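Local coordinates for glycine oxidase (Bacillus cereus ATCC 14579, PDB 7CYX), which probably catalyses the FAD-dependent oxidation of glycine by oxygen to glyoxylate, ammonium and hydrogen peroxide, a step associated with thiamine diphosphate biosynthesis, at residues A[47-52]-A[93-98]; A[118-123]-A[145-150]; A[251-256]-A[286-291]. All blocks are in the same frame, centred on the assembly; numbering follows the deposited sequence.

How the interactions relate
All three contacts reach the same mixed sheet. Interaction 3 is the buried one: helix 278-291 lies on strand 251-256 through apolar side chains and the aliphatic part of an arginine laid on a phenylalanine. Interaction 2 sits towards the sheet's border, where strand 123-126 joins strand 143-147 by backbone hydrogen bonds, and its outer aromatic packing is more exposed. Interaction 1 lies between them and brings strand 95-99 to the segment 47-52 that holds the flavin, with van der Waals contact across the segments and hydrogen bonds to the cofactor. It touches both others: probable hydrogen bonds join Arg97 N to Val145 O and Lys256 NZ to Ala47 O. Interactions 2 and 3 do not touch.

Interaction 1: A[47-52]-A[93-98]; sequences AGLLGV and KGIYRI. With FAD (flavin-adenine dinucleotide), chain C.
Val52 lays its CG1 methyl over one face of the Arg97 guanidinium, an aliphatic cover on a charged group, and no hydrogen bond joins the two segments. CG1 does most of the touching: it lies 3.4 Å from Arg97 NH2 and rides above the plane nearer the rim than the middle, while Val52 CG2 approaches the same nitrogen. Val52 and Arg97 reach for each other from the two segments. Arg97 is extended from CG to NE, and its NE is bonded to the hydroxyl of Tyr147. Ile95 points at 47-52, with CG1 anti to its carbonyl carbon (chi1 -71°), which carries CD1 to 4.0 Å from Leu50 O and 4.4 Å from Leu49 CD2. Segment 47-52 also grips the cofactor. Leu49 N donates to FAD O4 over 2.9 Å, and FAD N3 donates to Leu49 O over 3.0 Å at 161°, a paired backbone recognition of the flavin's pyrimidine ring. Phe247 and Tyr252 pack on the Leu49 side chain. The flavin is thus read here by main-chain atoms and the strand contact rests on nondirectional packing; the amide at O4 would probably draw electron density toward the C4 carbonyl.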
loop_
_atom_site.group_PDB
_atom_site.type_symbol
_atom_site.label_atom_id
_atom_site.label_comp_id
_atom_site.label_asym_id
_atom_site.label_seq_id
_atom_site.Cartn_x
_atom_site.Cartn_y
_atom_site.Cartn_z
ATOM N N ALA A 47 -8.292 13.057 1.081
ATOM C CA ALA A 47 -6.929 13.211 1.600
ATOM C C ALA A 47 -6.760 12.486 2.945
ATOM O O ALA A 47 -5.676 12.463 3.482
ATOM C CB ALA A 47 -6.595 14.672 1.731
ATOM N N GLY A 48 -7.823 11.892 3.486
ATOM C CA GLY A 48 -7.707 11.032 4.651
ATOM C C GLY A 48 -7.258 11.761 5.916
ATOM O O GLY A 48 -6.728 11.132 6.829
ATOM N N LEU A 49 -7.499 13.075 6.008
ATOM C CA LEU A 49 -7.126 13.831 7.207
ATOM C C LEU A 49 -8.115 13.485 8.315
ATOM O O LEU A 49 -9.257 13.233 8.030
ATOM C CB LEU A 49 -7.156 15.327 6.896
ATOM C CG LEU A 49 -6.181 15.780 5.809
ATOM C CD1 LEU A 49 -6.348 17.264 5.514
ATOM C CD2 LEU A 49 -4.744 15.490 6.217
ATOM N N LEU A 50 -7.633 13.420 9.557
ATOM C CA LEU A 50 -8.444 13.135 10.735
ATOM C C LEU A 50 -8.319 14.322 11.693
ATOM O O LEU A 50 -7.227 14.584 12.209
ATOM C CB LEU A 50 -7.946 11.848 11.404
ATOM C CG LEU A 50 -7.718 10.636 10.494
ATOM C CD1 LEU A 50 -6.860 9.582 11.180
ATOM C CD2 LEU A 50 -9.034 10.020 10.051
ATOM N N GLY A 51 -9.430 15.044 11.891
ATOM C CA GLY A 51 -9.566 16.090 12.921
ATOM C C GLY A 51 -9.342 17.465 12.322
ATOM O O GLY A 51 -8.272 17.713 11.789
ATOM N N VAL A 52 -10.373 18.322 12.398
ATOM C CA VAL A 52 -10.436 19.732 11.885
ATOM C C VAL A 52 -11.593 19.842 10.877
ATOM O O VAL A 52 -11.448 19.528 9.705
ATOM C CB VAL A 52 -9.110 20.263 11.296
ATOM C CG1 VAL A 52 -9.335 21.545 10.512
ATOM C CG2 VAL A 52 -8.048 20.504 12.368
ATOM N N LYS A 93 1.473 12.320 13.169
ATOM C CA LYS A 93 2.649 13.181 13.404
ATOM C C LYS A 93 2.163 14.609 13.636
ATOM O O LYS A 93 2.975 15.513 13.570
ATOM C CB LYS A 93 3.614 13.078 12.222
ATOM C CG LYS A 93 4.433 11.801 12.160
ATOM C CD LYS A 93 4.573 11.141 13.511
ATOM C CE LYS A 93 5.467 9.920 13.522
ATOM N NZ LYS A 93 5.877 9.547 14.898
ATOM N N GLY A 94 0.866 14.781 13.873
ATOM C CA GLY A 94 0.257 16.096 14.121
ATOM C C GLY A 94 -0.151 16.789 12.842
ATOM O O GLY A 94 0.128 16.263 11.782
ATOM N N ILE A 95 -0.818 17.930 12.970
ATOM C CA ILE A 95 -1.262 18.749 11.809
ATOM C C ILE A 95 -1.133 20.217 12.187
ATOM O O ILE A 95 -1.405 20.546 13.327
ATOM C CB ILE A 95 -2.707 18.431 11.410
ATOM C CG1 ILE A 95 -2.835 17.050 10.773
ATOM C CG2 ILE A 95 -3.231 19.507 10.496
ATOM C CD1 ILE A 95 -4.242 16.669 10.465
ATOM N N TYR A 96 -0.722 21.042 11.234
ATOM C CA TYR A 96 -0.556 22.469 11.431
ATOM C C TYR A 96 -1.716 23.217 10.773
ATOM O O TYR A 96 -2.095 22.920 9.645
ATOM C CB TYR A 96 0.761 22.993 10.857
ATOM C CG TYR A 96 2.022 22.395 11.434
ATOM C CD1 TYR A 96 2.567 21.248 10.879
ATOM C CD2 TYR A 96 2.708 22.984 12.495
ATOM C CE1 TYR A 96 3.727 20.686 11.372
ATOM C CE2 TYR A 96 3.885 22.437 12.994
ATOM C CZ TYR A 96 4.388 21.268 12.439
ATOM O OH TYR A 96 5.540 20.665 12.873
ATOM N N ARG A 97 -2.288 24.178 11.502
ATOM C CA ARG A 97 -3.016 25.248 10.858
ATOM C C ARG A 97 -2.023 26.389 10.677
ATOM O O ARG A 97 -1.380 26.779 11.631
ATOM C CB ARG A 97 -4.186 25.771 11.691
ATOM C CG ARG A 97 -5.415 24.878 11.740
ATOM C CD ARG A 97 -6.548 25.615 12.443
ATOM N NE ARG A 97 -7.557 24.722 12.986
ATOM C CZ ARG A 97 -8.782 24.579 12.496
ATOM N NH1 ARG A 97 -9.150 25.256 11.420
ATOM N NH2 ARG A 97 -9.638 23.770 13.097
ATOM N N ILE A 98 -1.910 26.922 9.461
ATOM C CA ILE A 98 -0.942 27.977 9.210
ATOM C C ILE A 98 -1.679 29.290 8.935
ATOM O O ILE A 98 -2.843 29.286 8.528
ATOM C CB ILE A 98 -0.018 27.592 8.046
ATOM C CG1 ILE A 98 -0.805 27.409 6.746
ATOM C CG2 ILE A 98 0.796 26.358 8.412
ATOM C CD1 ILE A 98 0.069 27.272 5.547
HETATM P PA FAD C . -18.546 7.107 -1.668
HETATM O O1A FAD C . -17.127 6.783 -1.416
HETATM O O2A FAD C . -18.842 8.003 -2.838
HETATM O O5B FAD C . -19.311 5.734 -1.738
HETATM C C5B FAD C . -20.574 5.673 -2.316
HETATM C C4B FAD C . -20.536 4.429 -3.162
HETATM O O4B FAD C . -21.871 4.025 -3.402
HETATM C C3B FAD C . -19.908 4.670 -4.517
HETATM O O3B FAD C . -18.810 3.739 -4.648
HETATM C C2B FAD C . -21.000 4.382 -5.543
HETATM O O2B FAD C . -20.509 3.572 -6.620
HETATM C C1B FAD C . -21.964 3.552 -4.749
HETATM N N9A FAD C . -23.362 3.620 -5.169
HETATM C C8A FAD C . -24.103 4.743 -5.248
HETATM N N7A FAD C . -25.354 4.447 -5.647
HETATM C C5A FAD C . -25.426 3.112 -5.774
HETATM C C6A FAD C . -26.476 2.172 -6.156
HETATM N N6A FAD C . -27.689 2.675 -6.470
HETATM N N1A FAD C . -26.162 0.851 -6.220
HETATM C C2A FAD C . -24.928 0.424 -5.927
HETATM N N3A FAD C . -23.908 1.239 -5.568
HETATM C C4A FAD C . -24.110 2.567 -5.465
HETATM N N1 FAD C . -12.947 13.123 4.481
HETATM C C2 FAD C . -12.173 13.152 5.613
HETATM O O2 FAD C . -12.661 12.574 6.615
HETATM N N3 FAD C . -10.959 13.753 5.657
HETATM C C4 FAD C . -10.440 14.319 4.545
HETATM O O4 FAD C . -9.300 14.852 4.513
HETATM C C4X FAD C . -11.251 14.336 3.301
HETATM N N5 FAD C . -10.815 14.921 2.180
HETATM C C5X FAD C . -11.559 14.901 1.056
HETATM C C6 FAD C . -11.062 15.488 -0.094
HETATM C C7 FAD C . -11.817 15.488 -1.254
HETATM C C7M FAD C . -11.286 16.146 -2.516
HETATM C C8 FAD C . -13.126 14.845 -1.281
HETATM C C8M FAD C . -13.967 14.813 -2.550
HETATM C C9 FAD C . -13.606 14.265 -0.152
HETATM C C9A FAD C . -12.887 14.257 1.021
HETATM N N10 FAD C . -13.379 13.628 2.174
HETATM C C10 FAD C . -12.569 13.683 3.332
HETATM C "C1'" FAD C . -14.725 13.049 2.275
HETATM C "C2'" FAD C . -14.907 11.583 2.039
HETATM O "O2'" FAD C . -14.392 11.283 0.731
HETATM C "C3'" FAD C . -16.397 11.297 2.100
HETATM O "O3'" FAD C . -17.064 12.039 3.163
HETATM C "C4'" FAD C . -16.562 9.773 2.141
HETATM O "O4'" FAD C . -15.760 9.159 1.117
HETATM C "C5'" FAD C . -17.974 9.332 1.868
HETATM O "O5'" FAD C . -17.944 7.927 1.700
HETATM P P FAD C . -19.229 7.179 1.130
HETATM O O1P FAD C . -20.465 7.717 1.754
HETATM O O2P FAD C . -18.923 5.705 1.154
HETATM O O3P FAD C . -19.217 7.809 -0.366
#

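Interaction 2: A[118-123]-A[145-150]; sequences TGEDSY and VYYPKD
Two backbone hydrogen bonds tie Tyr123 to Tyr146 as an antiparallel hydrogen-bonded pair. Tyr123 N donates to Tyr146 O over 2.9 Å, in the plane of that carbonyl, and Tyr146 N returns the bond to Tyr123 O over 3.0 Å, nearly straight at 170°. The pair joins strand 123-126, at the border of the mixed sheet within this chain, to strand 143-147, whose other side is bonded to strand 95-99 through Ile95 and Arg97. A CA-H...O contact from Ser122 CA adds to the load on Tyr146 O, at 3.2 Å.

Before the pair, the chain coming off helix 102-116 wraps past Tyr147. The Glu120 carboxylate reaches the edge of that ring: OE1 lies near the ring plane, 3.4 Å from Tyr147 CE1, with carboxylate and ring planes 58° apart. CG of Glu120 stands anti to its backbone N and the chain then bends at chi2 (-135°), which swings the carboxylate across to the tyrosine. Ser122 CB lies 3.5 Å from Tyr147 CD1 and also meets Val145 CG1.

Further out, Pro148 enters the type I turn 147-150, whose closing bond runs from Asp150 N to Tyr147 O. Pro148 CG meets the edge of the Tyr123 ring in plane, 3.7 Å from CE2, the two side chains crossing at about a right angle, and Pro148 CD lies beside Asp121 O.

The chemistry divides the work: the main chain fixes the strand register, while the side chains pack the incoming loop and the turn against it. A carboxylate at the positively polarised rim of Tyr147 is probably a mildly favourable electrostatic contact, though Asp150 OD1, 4.9 Å from Glu120 OE2, would probably offset it.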
loop_
_atom_site.group_PDB
_atom_site.type_symbol
_atom_site.label_atom_id
_atom_site.label_comp_id
_atom_site.label_asym_id
_atom_site.label_seq_id
_atom_site.Cartn_x
_atom_site.Cartn_y
_atom_site.Cartn_z
ATOM N N THR A 118 -11.958 22.135 25.727
ATOM C CA THR A 118 -12.571 20.798 25.555
ATOM C C THR A 118 -11.593 19.668 25.940
ATOM O O THR A 118 -11.995 18.507 25.951
ATOM C CB THR A 118 -13.096 20.584 24.122
ATOM O OG1 THR A 118 -12.002 20.287 23.249
ATOM C CG2 THR A 118 -13.874 21.769 23.586
ATOM N N GLY A 119 -10.324 19.995 26.236
ATOM C CA GLY A 119 -9.318 19.012 26.728
ATOM C C GLY A 119 -8.279 18.625 25.679
ATOM O O GLY A 119 -7.319 17.918 26.005
ATOM N N GLU A 120 -8.476 19.093 24.433
ATOM C CA GLU A 120 -7.614 18.822 23.263
ATOM C C GLU A 120 -6.339 19.677 23.359
ATOM O O GLU A 120 -6.418 20.918 23.414
ATOM C CB GLU A 120 -8.404 19.117 21.981
ATOM C CG GLU A 120 -7.661 18.838 20.675
ATOM C CD GLU A 120 -7.796 19.929 19.615
ATOM O OE1 GLU A 120 -7.521 21.106 19.947
ATOM O OE2 GLU A 120 -8.176 19.613 18.465
ATOM N N ASP A 121 -5.184 19.005 23.372
ATOM C CA ASP A 121 -3.864 19.680 23.472
ATOM C C ASP A 121 -3.497 20.289 22.116
ATOM O O ASP A 121 -3.746 19.657 21.094
ATOM C CB ASP A 121 -2.788 18.730 23.995
ATOM C CG ASP A 121 -2.749 18.588 25.509
ATOM O OD1 ASP A 121 -3.546 19.245 26.189
ATOM O OD2 ASP A 121 -1.915 17.816 25.994
ATOM N N SER A 122 -2.927 21.487 22.137
ATOM C CA SER A 122 -2.524 22.226 20.919
ATOM C C SER A 122 -1.606 23.358 21.353
ATOM O O SER A 122 -1.786 23.841 22.453
ATOM C CB SER A 122 -3.720 22.752 20.209
ATOM O OG SER A 122 -4.170 23.941 20.817
ATOM N N TYR A 123 -0.656 23.749 20.512
ATOM C CA TYR A 123 0.310 24.810 20.879
ATOM C C TYR A 123 0.391 25.837 19.759
ATOM O O TYR A 123 0.423 25.463 18.601
ATOM C CB TYR A 123 1.696 24.202 21.109
ATOM C CG TYR A 123 1.694 23.066 22.093
ATOM C CD1 TYR A 123 1.777 23.301 23.452
ATOM C CD2 TYR A 123 1.544 21.762 21.669
ATOM C CE1 TYR A 123 1.740 22.270 24.369
ATOM C CE2 TYR A 123 1.504 20.717 22.570
ATOM C CZ TYR A 123 1.598 20.973 23.923
ATOM O OH TYR A 123 1.541 19.947 24.810
ATOM N N VAL A 145 -0.999 26.879 14.450
ATOM C CA VAL A 145 -1.421 26.069 15.559
ATOM C C VAL A 145 -1.067 24.626 15.217
ATOM O O VAL A 145 -1.481 24.124 14.183
ATOM C CB VAL A 145 -2.921 26.228 15.862
ATOM C CG1 VAL A 145 -3.396 25.266 16.939
ATOM C CG2 VAL A 145 -3.261 27.644 16.278
ATOM N N TYR A 146 -0.282 24.000 16.101
ATOM C CA TYR A 146 0.097 22.629 15.987
ATOM C C TYR A 146 -0.762 21.783 16.936
ATOM O O TYR A 146 -0.907 22.106 18.116
ATOM C CB TYR A 146 1.591 22.479 16.266
ATOM C CG TYR A 146 2.083 21.060 16.155
ATOM C CD1 TYR A 146 2.134 20.429 14.927
ATOM C CD2 TYR A 146 2.479 20.343 17.274
ATOM C CE1 TYR A 146 2.568 19.121 14.806
ATOM C CE2 TYR A 146 2.920 19.032 17.170
ATOM C CZ TYR A 146 2.963 18.420 15.930
ATOM O OH TYR A 146 3.390 17.138 15.797
ATOM N N TYR A 147 -1.336 20.706 16.389
ATOM C CA TYR A 147 -2.079 19.709 17.134
ATOM C C TYR A 147 -1.320 18.385 17.106
ATOM O O TYR A 147 -1.447 17.635 16.146
ATOM C CB TYR A 147 -3.465 19.503 16.523
ATOM C CG TYR A 147 -4.291 20.753 16.372
ATOM C CD1 TYR A 147 -5.124 21.189 17.387
ATOM C CD2 TYR A 147 -4.260 21.497 15.203
ATOM C CE1 TYR A 147 -5.903 22.330 17.249
ATOM C CE2 TYR A 147 -5.043 22.632 15.045
ATOM C CZ TYR A 147 -5.870 23.051 16.070
ATOM O OH TYR A 147 -6.643 24.168 15.928
ATOM N N PRO A 148 -0.561 18.010 18.160
ATOM C CA PRO A 148 0.302 16.830 18.087
ATOM C C PRO A 148 -0.446 15.502 17.898
ATOM O O PRO A 148 0.154 14.566 17.409
ATOM C CB PRO A 148 1.049 16.761 19.431
ATOM C CG PRO A 148 0.582 17.973 20.227
ATOM C CD PRO A 148 -0.588 18.601 19.501
ATOM N N LYS A 149 -1.733 15.452 18.274
ATOM C CA LYS A 149 -2.535 14.215 18.292
ATOM C C LYS A 149 -3.284 13.982 16.967
ATOM O O LYS A 149 -3.934 12.954 16.811
ATOM C CB LYS A 149 -3.552 14.248 19.443
ATOM C CG LYS A 149 -2.993 13.970 20.834
ATOM C CD LYS A 149 -2.869 12.493 21.177
ATOM C CE LYS A 149 -1.865 12.221 22.279
ATOM N NZ LYS A 149 -0.470 12.319 21.783
ATOM N N ASP A 150 -3.242 14.930 16.028
ATOM C CA ASP A 150 -3.940 14.764 14.764
ATOM C C ASP A 150 -3.099 13.871 13.848
ATOM O O ASP A 150 -1.926 13.692 14.055
ATOM C CB ASP A 150 -4.248 16.101 14.083
ATOM C CG ASP A 150 -5.559 16.743 14.517
ATOM O OD1 ASP A 150 -6.180 16.243 15.484
ATOM O OD2 ASP A 150 -5.942 17.760 13.893
#

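Interaction 3: A[251-256]-A[286-291]; sequences FYITPK and ERAYTI
Helix 278-291 packs on the mixed sheet of this FAD-dependent oxidoreductase; its segment 286-291 crosses strand 251-256 at -68°, the axes 9.7 Å apart at their closest. Phe251 and Arg287 make the broadest contact. The two side chains run antiparallel, overlapping along their lengths, the ring and guanidinium planes only 15° apart. Arg287 CD sits over the ring face, 3.9 Å from the centroid of Phe251, a CH-pi contact, while the guanidinium continues beyond the ring and rests with its centre over Phe251 CB, which is 3.5 Å from Arg287 CZ. Phe251 has CG anti to the backbone N (chi1 -172°), which lays the ring alongside the aliphatic part of Arg287 and brings CZ to 4.3 Å from Ala288 CB. Arg287 NE also makes a weak hydrogen bond to Gln248 OE1.

Two residues further along the strand, Ile253 sends CD1 between Ala288 and Ile291. It lies 4.1 Å from Ala288 CB and 3.7 Å from Ile291 CG2. Ile246 of strand 246-248 touches both Ile253 and Ile291, and Ile263 of strand 260-269 meets both Phe251 and Ala288, so neighbouring strands complete the packing under the helix.

With no hydrogen bond across, dispersion and CH-pi contact hold the helix to the strand, the arginine's aliphatic part covering one face of the ring while its charged end passes beyond.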
loop_
_atom_site.group_PDB
_atom_site.type_symbol
_atom_site.label_atom_id
_atom_site.label_comp_id
_atom_site.label_asym_id
_atom_site.label_seq_id
_atom_site.Cartn_x
_atom_site.Cartn_y
_atom_site.Cartn_z
ATOM N N PHE A 251 -7.813 24.523 2.723
ATOM C CA PHE A 251 -6.777 24.121 1.746
ATOM C C PHE A 251 -5.708 23.304 2.468
ATOM O O PHE A 251 -5.327 23.639 3.583
ATOM C CB PHE A 251 -6.195 25.351 1.066
ATOM C CG PHE A 251 -5.272 25.065 -0.087
ATOM C CD1 PHE A 251 -5.767 24.869 -1.356
ATOM C CD2 PHE A 251 -3.909 25.014 0.095
ATOM C CE1 PHE A 251 -4.920 24.615 -2.417
ATOM C CE2 PHE A 251 -3.063 24.763 -0.965
ATOM C CZ PHE A 251 -3.570 24.561 -2.218
ATOM N N TYR A 252 -5.219 22.252 1.828
ATOM C CA TYR A 252 -4.230 21.422 2.539
ATOM C C TYR A 252 -3.152 20.890 1.612
ATOM O O TYR A 252 -3.361 20.724 0.431
ATOM C CB TYR A 252 -4.925 20.207 3.142
ATOM C CG TYR A 252 -5.711 19.419 2.135
ATOM C CD1 TYR A 252 -5.089 18.504 1.314
ATOM C CD2 TYR A 252 -7.065 19.613 1.980
ATOM C CE1 TYR A 252 -5.794 17.790 0.372
ATOM C CE2 TYR A 252 -7.790 18.903 1.046
ATOM C CZ TYR A 252 -7.151 17.990 0.238
ATOM O OH TYR A 252 -7.851 17.285 -0.684
ATOM N N ILE A 253 -2.002 20.662 2.220
ATOM C CA ILE A 253 -0.841 20.001 1.585
ATOM C C ILE A 253 -0.579 18.827 2.511
ATOM O O ILE A 253 -0.424 19.050 3.687
ATOM C CB ILE A 253 0.379 20.923 1.494
ATOM C CG1 ILE A 253 0.044 22.242 0.807
ATOM C CG2 ILE A 253 1.514 20.204 0.799
ATOM C CD1 ILE A 253 1.249 23.040 0.419
ATOM N N THR A 254 -0.605 17.616 1.998
ATOM C CA THR A 254 -0.377 16.501 2.927
ATOM C C THR A 254 0.632 15.529 2.353
ATOM O O THR A 254 0.547 15.233 1.180
ATOM C CB THR A 254 -1.638 15.664 3.107
ATOM O OG1 THR A 254 -2.532 16.503 3.814
ATOM C CG2 THR A 254 -1.412 14.424 3.933
ATOM N N PRO A 255 1.624 15.099 3.142
ATOM C CA PRO A 255 2.480 13.990 2.726
ATOM C C PRO A 255 1.687 12.679 2.719
ATOM O O PRO A 255 0.690 12.576 3.431
ATOM C CB PRO A 255 3.568 13.913 3.805
ATOM C CG PRO A 255 2.892 14.509 5.029
ATOM C CD PRO A 255 1.985 15.603 4.480
ATOM N N LYS A 256 2.149 11.716 1.913
ATOM C CA LYS A 256 1.721 10.332 1.955
ATOM C C LYS A 256 2.955 9.437 1.768
ATOM O O LYS A 256 3.952 9.899 1.220
ATOM C CB LYS A 256 0.681 10.050 0.864
ATOM C CG LYS A 256 -0.629 10.808 1.008
ATOM C CD LYS A 256 -1.402 10.404 2.239
ATOM C CE LYS A 256 -2.712 11.146 2.392
ATOM N NZ LYS A 256 -3.345 10.844 3.698
ATOM N N GLU A 286 -0.756 27.453 -7.461
ATOM C CA GLU A 286 -0.238 28.777 -7.138
ATOM C C GLU A 286 -0.396 29.026 -5.630
ATOM O O GLU A 286 0.451 29.693 -4.999
ATOM C CB GLU A 286 -0.941 29.862 -7.960
ATOM C CG GLU A 286 -0.557 29.865 -9.436
ATOM C CD GLU A 286 0.743 30.566 -9.815
ATOM O OE1 GLU A 286 1.483 31.034 -8.901
ATOM O OE2 GLU A 286 1.021 30.639 -11.036
ATOM N N ARG A 287 -1.500 28.526 -5.062
ATOM C CA ARG A 287 -1.757 28.694 -3.650
ATOM C C ARG A 287 -0.715 27.872 -2.881
ATOM O O ARG A 287 -0.221 28.311 -1.830
ATOM C CB ARG A 287 -3.192 28.312 -3.289
ATOM C CG ARG A 287 -3.609 28.773 -1.898
ATOM C CD ARG A 287 -5.097 28.589 -1.641
ATOM N NE ARG A 287 -5.524 28.877 -0.271
ATOM C CZ ARG A 287 -6.770 28.721 0.162
ATOM N NH1 ARG A 287 -7.715 28.330 -0.681
ATOM N NH2 ARG A 287 -7.061 28.928 1.434
ATOM N N ALA A 288 -0.340 26.705 -3.428
ATOM C CA ALA A 288 0.575 25.807 -2.726
ATOM C C ALA A 288 1.981 26.402 -2.696
ATOM O O ALA A 288 2.739 26.142 -1.750
ATOM C CB ALA A 288 0.590 24.448 -3.358
ATOM N N TYR A 289 2.316 27.185 -3.730
ATOM C CA TYR A 289 3.629 27.761 -3.880
ATOM C C TYR A 289 3.864 28.795 -2.763
ATOM O O TYR A 289 4.980 28.913 -2.282
ATOM C CB TYR A 289 3.827 28.385 -5.269
ATOM C CG TYR A 289 3.743 27.481 -6.479
ATOM C CD1 TYR A 289 3.919 26.106 -6.394
ATOM C CD2 TYR A 289 3.545 28.021 -7.745
ATOM C CE1 TYR A 289 3.864 25.294 -7.516
ATOM C CE2 TYR A 289 3.503 27.225 -8.880
ATOM C CZ TYR A 289 3.651 25.850 -8.768
ATOM O OH TYR A 289 3.598 25.041 -9.875
ATOM N N THR A 290 2.822 29.529 -2.360
ATOM C CA THR A 290 2.951 30.550 -1.315
ATOM C C THR A 290 3.194 29.914 0.071
ATOM O O THR A 290 3.669 30.594 0.973
ATOM C CB THR A 290 1.717 31.456 -1.207
ATOM O OG1 THR A 290 0.724 30.673 -0.555
ATOM C CG2 THR A 290 1.179 31.986 -2.521
ATOM N N ILE A 291 2.813 28.639 0.247
ATOM C CA ILE A 291 2.967 27.902 1.506
ATOM C C ILE A 291 4.311 27.160 1.503
ATOM O O ILE A 291 4.962 27.037 2.558
ATOM C CB ILE A 291 1.803 26.916 1.733
ATOM C CG1 ILE A 291 0.531 27.604 2.231
ATOM C CG2 ILE A 291 2.200 25.803 2.693
ATOM C CD1 ILE A 291 -0.174 28.454 1.220
#